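Local structure of Lmo2181 protein (Listeria monocytogenes serovar 1/2a, 5JCV) at residues N67-G72 against I160-T165; P28-K33 against A50-K55. The protein anchors surface proteins to the cell wall through its sortase domain, held in this chain, cleaving their C-terminal sorting signal and forming a thioester intermediate. All blocks are in the same frame, centred on the assembly; numbering follows the deposited sequence.

How the contacts relate
Both contacts pair parallel strands of one sortase sheet, and strands 53-55 and 67-72 are neighbours in it, so contact 2 passes directly into contact 1. Contact 1 is the core pair, its centre about 2 Å from the chain centre, with all twelve residues buried, six bridges in register, five backbone bonds, one apolar face and one bearing hydroxyls. Contact 2 lies about 11 Å out, also largely buried, but its short strands diverge at 50° and are joined by two backbone bonds and two water bridges. Between them, Tyr-71 N lies 2.8 Å from Phe-54 O, a probable hydrogen bond, and Ile-70 CG2 packs on Ile-53 CG2 at 3.4 Å.

Contact 1 of 2, residues N67-G72 against I160-T165; sequences NTIIYG and IITLST
Thr-68 and Ile-70 alternate with Thr-162 and Ser-164 in a parallel beta ladder at the heart of the sortase beta-barrel. The segment axes approach to 4.6 Å at a 22° angle, and five backbone hydrogen bonds join them. The central ones are compact, as in Ile-70 N to Thr-162 O at 2.8 Å; the last, Gly-72 N to Ser-164 O, is more bent, with an angle of 144° at its hydrogen.

On one face Ile-70 is the hub. Its CG1 stands beside the backbone N, opposite the carbonyl carbon (chi1 -49°), and meets Ile-161 CD1 at 3.9 Å, while its CB rests 3.8 Å from Leu-163 CD2. Ile-70 and Leu-163 run alongside each other, pointing the same way, whereas the Ile-161 chain slants across Ile-70.

The other face is more polar. Ile-69 lies beside Thr-162, CG1 to CB 3.9 Å, and its CG2 sits over one face of the Tyr-71 ring, displaced toward the rim. The phenolic OH of Tyr-71 reaches Asp-56, Thr-162 OG1 is bonded to Gln-180, and Ser-164 OG meets both its neighbour's carbonyl, Thr-165 O, and Tyr-124, so these buried hydroxyls have partners. Helix 132-145 lies against this face through Phe-135 and Tyr-138, both touching Ile-160.

At the start of the ladder a water joins the strands from the Thr-68 face: it donates to Ile-160 O at 2.7 Å and is also hydrogen-bonded to Thr-68 OG1.

Contact 2 of 2, residues P28-K33 against A50-K55; sequences PILQSK and AGSIFK
Leu-30 is held to strand 53-55 through both its backbone N and its O, the bonds falling either side of Phe-54 in the chain: its N donates to Ile-53 O at 2.8 Å, almost straight at 176°, and its O accepts from Lys-55 N at 2.9 Å. These bonds form a short parallel pairing between strands 26-30 and 53-55 of the sortase sheet. The segment axes differ by 50°, consistent with a pairing that is regular only at Leu-30 and Phe-54.

The tight part surrounds these bonds. Ile-29 sends CG2 to 3.9 Å from Lys-55 CB, the two side chains slanting past each other. Leu-30 CD1 reaches Ser-52 CB at 4.1 Å. Phe-54 keeps its CB 3.4 Å from Leu-30 O, but chi1 of 67° sets CG between the backbone N and the carbonyl carbon, and the ring heads away from Leu-30. Close packing continues where Gln-31 stretches out, CG opposite its backbone N and 3.4 Å from Lys-55 O, and lays its amide across the Lys-55 chain, NE2 to CD 3.7 Å. The same NE2 is held by the carbonyls of Asp-56 and Asn-59, fixing the amide's position.

Beyond the pairing, contact becomes looser and wetter. One water accepts from Ile-53 N and donates to Pro-28 O, spanning the strands where they splay. At the other end, a second links Ser-32 N to Lys-55 O as the first chain leaves the sheet.

The two strands are the outer arms of a beta-alpha-beta unit whose helix, 37-40, touches Leu-30 and Phe-54 through Tyr-38. Strand 14-19 flanks 26-30, with Val-15 against Gln-31 and Lys-55, while strand 67-72 borders 53-55, its Ile-70 touching Ile-53 and Lys-55.

Contact 1 of 2, residues N67-G72 against I160-T165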
ATOM      1  N   ASN A  67     -13.533  13.096   5.235  1.00 58.12           N
ATOM      2  CA  ASN A  67     -13.827  12.265   6.419  1.00 53.43           C
ATOM      3  C   ASN A  67     -13.697  10.789   6.085  1.00 53.23           C
ATOM      4  O   ASN A  67     -14.542  10.213   5.417  1.00 57.43           O
ATOM      5  CB  ASN A  67     -15.221  12.572   6.978  1.00 52.25           C
ATOM      6  CG  ASN A  67     -15.602  11.722   8.237  1.00 54.40           C
ATOM      7  OD1 ASN A  67     -16.802  11.467   8.519  1.00 61.01           O
ATOM      8  ND2 ASN A  67     -14.613  11.281   8.975  1.00 51.85           N
ATOM      9  N   THR A  68     -12.614  10.207   6.558  1.00 51.27           N
ATOM     10  CA  THR A  68     -12.295   8.825   6.368  1.00 53.19           C
ATOM     11  C   THR A  68     -12.731   8.073   7.647  1.00 52.91           C
ATOM     12  O   THR A  68     -12.320   8.442   8.778  1.00 52.74           O
ATOM     13  CB  THR A  68     -10.763   8.699   6.210  1.00 58.25           C
ATOM     14  OG1 THR A  68     -10.299   9.520   5.109  1.00 59.94           O
ATOM     15  CG2 THR A  68     -10.345   7.276   6.004  1.00 59.78           C
ATOM     16  N   ILE A  69     -13.527   7.015   7.479  1.00 47.79           N
ATOM     17  CA  ILE A  69     -14.108   6.294   8.615  1.00 46.01           C
ATOM     18  C   ILE A  69     -13.575   4.873   8.696  1.00 45.08           C
ATOM     19  O   ILE A  69     -13.547   4.125   7.699  1.00 44.44           O
ATOM     20  CB  ILE A  69     -15.647   6.271   8.535  1.00 47.65           C
ATOM     21  CG1 ILE A  69     -16.214   7.702   8.480  1.00 48.06           C
ATOM     22  CG2 ILE A  69     -16.281   5.553   9.728  1.00 47.07           C
ATOM     23  CD1 ILE A  69     -17.537   7.763   7.761  1.00 49.30           C
ATOM     24  N   ILE A  70     -13.161   4.520   9.907  1.00 44.07           N
ATOM     25  CA  ILE A  70     -12.637   3.219  10.223  1.00 43.97           C
ATOM     26  C   ILE A  70     -13.557   2.597  11.299  1.00 45.58           C
ATOM     27  O   ILE A  70     -13.809   3.195  12.358  1.00 45.27           O
ATOM     28  CB  ILE A  70     -11.194   3.321  10.804  1.00 46.06           C
ATOM     29  CG1 ILE A  70     -10.267   4.197   9.952  1.00 47.24           C
ATOM     30  CG2 ILE A  70     -10.581   1.935  10.909  1.00 49.59           C
ATOM     31  CD1 ILE A  70     -10.141   3.732   8.495  1.00 48.00           C
ATOM     32  N   TYR A  71     -13.967   1.371  11.044  1.00 41.20           N
ATOM     33  CA  TYR A  71     -14.934   0.675  11.813  1.00 41.98           C
ATOM     34  C   TYR A  71     -14.303  -0.532  12.494  1.00 42.77           C
ATOM     35  O   TYR A  71     -13.348  -1.111  11.980  1.00 45.76           O
ATOM     36  CB  TYR A  71     -16.034   0.146  10.875  1.00 42.62           C
ATOM     37  CG  TYR A  71     -16.868   1.194  10.184  1.00 42.30           C
ATOM     38  CD1 TYR A  71     -17.806   1.964  10.889  1.00 45.82           C
ATOM     39  CD2 TYR A  71     -16.755   1.389   8.832  1.00 46.01           C
ATOM     40  CE1 TYR A  71     -18.567   2.928  10.254  1.00 45.56           C
ATOM     41  CE2 TYR A  71     -17.511   2.341   8.182  1.00 44.73           C
ATOM     42  CZ  TYR A  71     -18.417   3.084   8.895  1.00 45.78           C
ATOM     43  OH  TYR A  71     -19.141   3.999   8.234  1.00 48.90           O
ATOM     44  N   GLY A  72     -14.839  -0.926  13.648  1.00 42.68           N
ATOM     45  CA  GLY A  72     -14.454  -2.197  14.278  1.00 44.45           C
ATOM     46  C   GLY A  72     -15.509  -2.598  15.290  1.00 44.27           C
ATOM     47  O   GLY A  72     -16.256  -1.757  15.727  1.00 41.81           O
ATOM     48  N   ILE A 160     -10.261  14.997   8.193  1.00 60.88           N
ATOM     49  CA  ILE A 160     -10.356  14.207   9.434  1.00 57.76           C
ATOM     50  C   ILE A 160     -10.461  12.708   9.262  1.00 55.00           C
ATOM     51  O   ILE A 160     -10.649  12.181   8.169  1.00 55.87           O
ATOM     52  CB  ILE A 160     -11.534  14.642  10.312  1.00 57.62           C
ATOM     53  CG1 ILE A 160     -12.856  14.182   9.719  1.00 56.90           C
ATOM     54  CG2 ILE A 160     -11.533  16.150  10.519  1.00 59.30           C
ATOM     55  CD1 ILE A 160     -14.048  14.689  10.503  1.00 55.89           C
ATOM     56  N   ILE A 161     -10.290  12.023  10.379  1.00 53.87           N
ATOM     57  CA  ILE A 161     -10.460  10.591  10.435  1.00 53.08           C
ATOM     58  C   ILE A 161     -11.372  10.286  11.623  1.00 52.93           C
ATOM     59  O   ILE A 161     -11.274  10.932  12.669  1.00 50.50           O
ATOM     60  CB  ILE A 161      -9.124   9.845  10.460  1.00 56.81           C
ATOM     61  CG1 ILE A 161      -9.306   8.382  10.869  1.00 57.22           C
ATOM     62  CG2 ILE A 161      -8.160  10.519  11.380  1.00 64.02           C
ATOM     63  CD1 ILE A 161      -8.181   7.477  10.440  1.00 60.57           C
ATOM     64  N   THR A 162     -12.300   9.340  11.406  1.00 50.45           N
ATOM     65  CA  THR A 162     -13.316   8.972  12.380  1.00 47.10           C
ATOM     66  C   THR A 162     -13.107   7.511  12.696  1.00 47.31           C
ATOM     67  O   THR A 162     -13.066   6.655  11.779  1.00 48.66           O
ATOM     68  CB  THR A 162     -14.748   9.149  11.809  1.00 46.76           C
ATOM     69  OG1 THR A 162     -14.934  10.493  11.367  1.00 48.86           O
ATOM     70  CG2 THR A 162     -15.798   8.857  12.842  1.00 44.06           C
ATOM     71  N   LEU A 163     -12.956   7.224  13.985  1.00 45.05           N
ATOM     72  CA  LEU A 163     -12.971   5.870  14.440  1.00 44.19           C
ATOM     73  C   LEU A 163     -14.349   5.591  15.059  1.00 42.26           C
ATOM     74  O   LEU A 163     -14.828   6.353  15.887  1.00 45.58           O
ATOM     75  CB  LEU A 163     -11.853   5.670  15.445  1.00 41.83           C
ATOM     76  CG  LEU A 163     -10.445   6.009  15.004  1.00 41.71           C
ATOM     77  CD1 LEU A 163      -9.514   5.621  16.107  1.00 42.60           C
ATOM     78  CD2 LEU A 163      -9.961   5.329  13.738  1.00 42.95           C
ATOM     79  N   SER A 164     -14.982   4.496  14.658  1.00 41.67           N
ATOM     80  CA  SER A 164     -16.330   4.161  15.160  1.00 40.19           C
ATOM     81  C   SER A 164     -16.539   2.684  15.348  1.00 40.42           C
ATOM     82  O   SER A 164     -16.122   1.870  14.500  1.00 40.19           O
ATOM     83  CB  SER A 164     -17.355   4.627  14.156  1.00 44.44           C
ATOM     84  OG  SER A 164     -18.694   4.339  14.538  1.00 44.45           O
ATOM     85  N   THR A 165     -17.211   2.324  16.433  1.00 41.10           N
ATOM     86  CA  THR A 165     -17.620   0.951  16.624  1.00 43.97           C
ATOM     87  C   THR A 165     -18.801   0.736  15.683  1.00 45.12           C
ATOM     88  O   THR A 165     -19.388   1.690  15.204  1.00 47.86           O
ATOM     89  CB  THR A 165     -17.990   0.613  18.094  1.00 43.35           C
ATOM     90  OG1 THR A 165     -19.074   1.426  18.545  1.00 42.87           O
ATOM     91  CG2 THR A 165     -16.787   0.849  19.042  1.00 45.07           C
TER
HETATM   92  O   HOH W   1     -10.025  12.128   5.517  1.00 53.41           O

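Contact 2 of 2, residues P28-K33 against A50-K55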
ATOM      1  N   PRO A  28      -4.182  -4.235  11.646  1.00 48.94           N
ATOM      2  CA  PRO A  28      -4.273  -3.952  10.245  1.00 50.47           C
ATOM      3  C   PRO A  28      -5.653  -3.406   9.932  1.00 49.90           C
ATOM      4  O   PRO A  28      -6.648  -3.773  10.592  1.00 48.36           O
ATOM      5  CB  PRO A  28      -4.058  -5.319   9.602  1.00 50.77           C
ATOM      6  CG  PRO A  28      -4.630  -6.264  10.612  1.00 50.90           C
ATOM      7  CD  PRO A  28      -4.105  -5.685  11.891  1.00 50.81           C
ATOM      8  N   ILE A  29      -5.683  -2.461   9.000  1.00 48.54           N
ATOM      9  CA  ILE A  29      -6.926  -1.933   8.463  1.00 49.72           C
ATOM     10  C   ILE A  29      -7.216  -2.610   7.155  1.00 52.54           C
ATOM     11  O   ILE A  29      -6.429  -2.496   6.200  1.00 55.73           O
ATOM     12  CB  ILE A  29      -6.853  -0.421   8.201  1.00 50.42           C
ATOM     13  CG1 ILE A  29      -6.412   0.288   9.490  1.00 50.56           C
ATOM     14  CG2 ILE A  29      -8.194   0.083   7.673  1.00 47.46           C
ATOM     15  CD1 ILE A  29      -6.508   1.788   9.453  1.00 50.12           C
ATOM     16  N   LEU A  30      -8.357  -3.279   7.097  1.00 51.21           N
ATOM     17  CA  LEU A  30      -8.780  -3.966   5.893  1.00 55.34           C
ATOM     18  C   LEU A  30      -9.822  -3.148   5.152  1.00 55.95           C
ATOM     19  O   LEU A  30     -10.186  -2.097   5.624  1.00 51.80           O
ATOM     20  CB  LEU A  30      -9.219  -5.406   6.222  1.00 56.03           C
ATOM     21  CG  LEU A  30      -7.890  -6.184   6.418  1.00 65.18           C
ATOM     22  CD1 LEU A  30      -7.420  -6.220   7.881  1.00 64.41           C
ATOM     23  CD2 LEU A  30      -7.920  -7.580   5.818  1.00 68.33           C
ATOM     24  N   GLN A  31     -10.186  -3.576   3.937  1.00 56.81           N
ATOM     25  CA  GLN A  31     -11.203  -2.896   3.145  1.00 60.29           C
ATOM     26  C   GLN A  31     -11.736  -3.758   2.000  1.00 63.06           C
ATOM     27  O   GLN A  31     -10.971  -4.384   1.278  1.00 61.95           O
ATOM     28  CB  GLN A  31     -10.703  -1.574   2.564  1.00 58.70           C
ATOM     29  CG  GLN A  31     -11.829  -0.725   1.943  1.00 59.54           C
ATOM     30  CD  GLN A  31     -11.321   0.573   1.358  1.00 61.09           C
ATOM     31  OE1 GLN A  31     -10.258   0.589   0.776  1.00 62.95           O
ATOM     32  NE2 GLN A  31     -12.072   1.658   1.501  1.00 61.93           N
ATOM     33  N   SER A  32     -13.055  -3.756   1.840  1.00 59.77           N
ATOM     34  CA  SER A  32     -13.715  -4.496   0.769  1.00 62.15           C
ATOM     35  C   SER A  32     -14.607  -3.516   0.014  1.00 62.56           C
ATOM     36  O   SER A  32     -14.469  -2.301   0.157  1.00 64.10           O
ATOM     37  CB  SER A  32     -14.520  -5.656   1.342  1.00 61.40           C
ATOM     38  OG  SER A  32     -15.595  -5.156   2.120  1.00 64.13           O
ATOM     39  N   LYS A  33     -15.511  -4.051  -0.786  1.00 65.85           N
ATOM     40  CA  LYS A  33     -16.410  -3.264  -1.645  1.00 71.33           C
ATOM     41  C   LYS A  33     -17.685  -2.780  -0.922  1.00 65.96           C
ATOM     42  O   LYS A  33     -18.513  -2.113  -1.510  1.00 63.08           O
ATOM     43  CB  LYS A  33     -16.770  -4.122  -2.867  1.00 74.77           C
ATOM     44  CG  LYS A  33     -15.486  -4.675  -3.497  1.00 84.59           C
ATOM     45  CD  LYS A  33     -15.637  -5.203  -4.909  1.00 92.67           C
ATOM     46  CE  LYS A  33     -14.267  -5.340  -5.563  1.00 97.01           C
ATOM     47  NZ  LYS A  33     -14.292  -6.296  -6.709  1.00104.98           N
ATOM     48  N   ALA A  50     -15.271 -11.672  15.523  1.00 58.51           N
ATOM     49  CA  ALA A  50     -14.522 -10.452  15.800  1.00 58.66           C
ATOM     50  C   ALA A  50     -14.295  -9.599  14.542  1.00 58.05           C
ATOM     51  O   ALA A  50     -14.043  -8.381  14.618  1.00 58.19           O
ATOM     52  CB  ALA A  50     -13.184 -10.810  16.444  1.00 59.68           C
ATOM     53  N   GLY A  51     -14.340 -10.240  13.380  1.00 58.04           N
ATOM     54  CA  GLY A  51     -14.132  -9.539  12.125  1.00 53.87           C
ATOM     55  C   GLY A  51     -12.752  -8.944  12.094  1.00 50.28           C
ATOM     56  O   GLY A  51     -11.829  -9.508  12.638  1.00 57.28           O
ATOM     57  N   SER A  52     -12.647  -7.805  11.436  1.00 48.93           N
ATOM     58  CA  SER A  52     -11.452  -7.032  11.299  1.00 49.76           C
ATOM     59  C   SER A  52     -11.778  -5.581  11.503  1.00 48.49           C
ATOM     60  O   SER A  52     -12.931  -5.195  11.436  1.00 50.75           O
ATOM     61  CB  SER A  52     -10.923  -7.158   9.864  1.00 50.13           C
ATOM     62  OG  SER A  52     -10.504  -8.485   9.648  1.00 54.59           O
ATOM     63  N   ILE A  53     -10.737  -4.784  11.715  1.00 48.24           N
ATOM     64  CA  ILE A  53     -10.809  -3.328  11.559  1.00 46.13           C
ATOM     65  C   ILE A  53     -10.839  -2.975  10.081  1.00 49.29           C
ATOM     66  O   ILE A  53     -10.016  -3.489   9.304  1.00 45.72           O
ATOM     67  CB  ILE A  53      -9.599  -2.619  12.213  1.00 44.94           C
ATOM     68  CG1 ILE A  53      -9.397  -3.043  13.680  1.00 46.00           C
ATOM     69  CG2 ILE A  53      -9.749  -1.116  12.090  1.00 45.96           C
ATOM     70  CD1 ILE A  53     -10.634  -2.916  14.581  1.00 46.21           C
ATOM     71  N   PHE A  54     -11.775  -2.118   9.662  1.00 47.92           N
ATOM     72  CA  PHE A  54     -11.876  -1.850   8.239  1.00 47.21           C
ATOM     73  C   PHE A  54     -12.305  -0.442   7.891  1.00 46.54           C
ATOM     74  O   PHE A  54     -13.047   0.196   8.618  1.00 48.06           O
ATOM     75  CB  PHE A  54     -12.827  -2.874   7.534  1.00 49.24           C
ATOM     76  CG  PHE A  54     -14.284  -2.768   7.938  1.00 48.47           C
ATOM     77  CD1 PHE A  54     -15.163  -1.979   7.222  1.00 50.66           C
ATOM     78  CD2 PHE A  54     -14.765  -3.450   9.050  1.00 46.97           C
ATOM     79  CE1 PHE A  54     -16.509  -1.896   7.580  1.00 48.63           C
ATOM     80  CE2 PHE A  54     -16.093  -3.368   9.420  1.00 50.16           C
ATOM     81  CZ  PHE A  54     -16.981  -2.600   8.672  1.00 48.77           C
ATOM     82  N   LYS A  55     -11.856  -0.003   6.727  1.00 46.76           N
ATOM     83  CA  LYS A  55     -12.097   1.320   6.254  1.00 48.08           C
ATOM     84  C   LYS A  55     -13.373   1.290   5.452  1.00 48.52           C
ATOM     85  O   LYS A  55     -13.627   0.336   4.684  1.00 47.56           O
ATOM     86  CB  LYS A  55     -10.913   1.797   5.390  1.00 50.52           C
ATOM     87  CG  LYS A  55     -11.020   3.268   4.967  1.00 55.41           C
ATOM     88  CD  LYS A  55     -10.082   3.664   3.829  1.00 58.73           C
ATOM     89  CE  LYS A  55      -8.686   3.999   4.289  1.00 65.97           C
ATOM     90  NZ  LYS A  55      -7.735   4.494   3.207  1.00 71.55           N
TER
HETATM   91  O   HOH W   2      -8.036  -5.833  11.771  1.00 50.48           O
HETATM   92  O   HOH W   3     -14.570  -2.051   3.682  1.00 51.70           O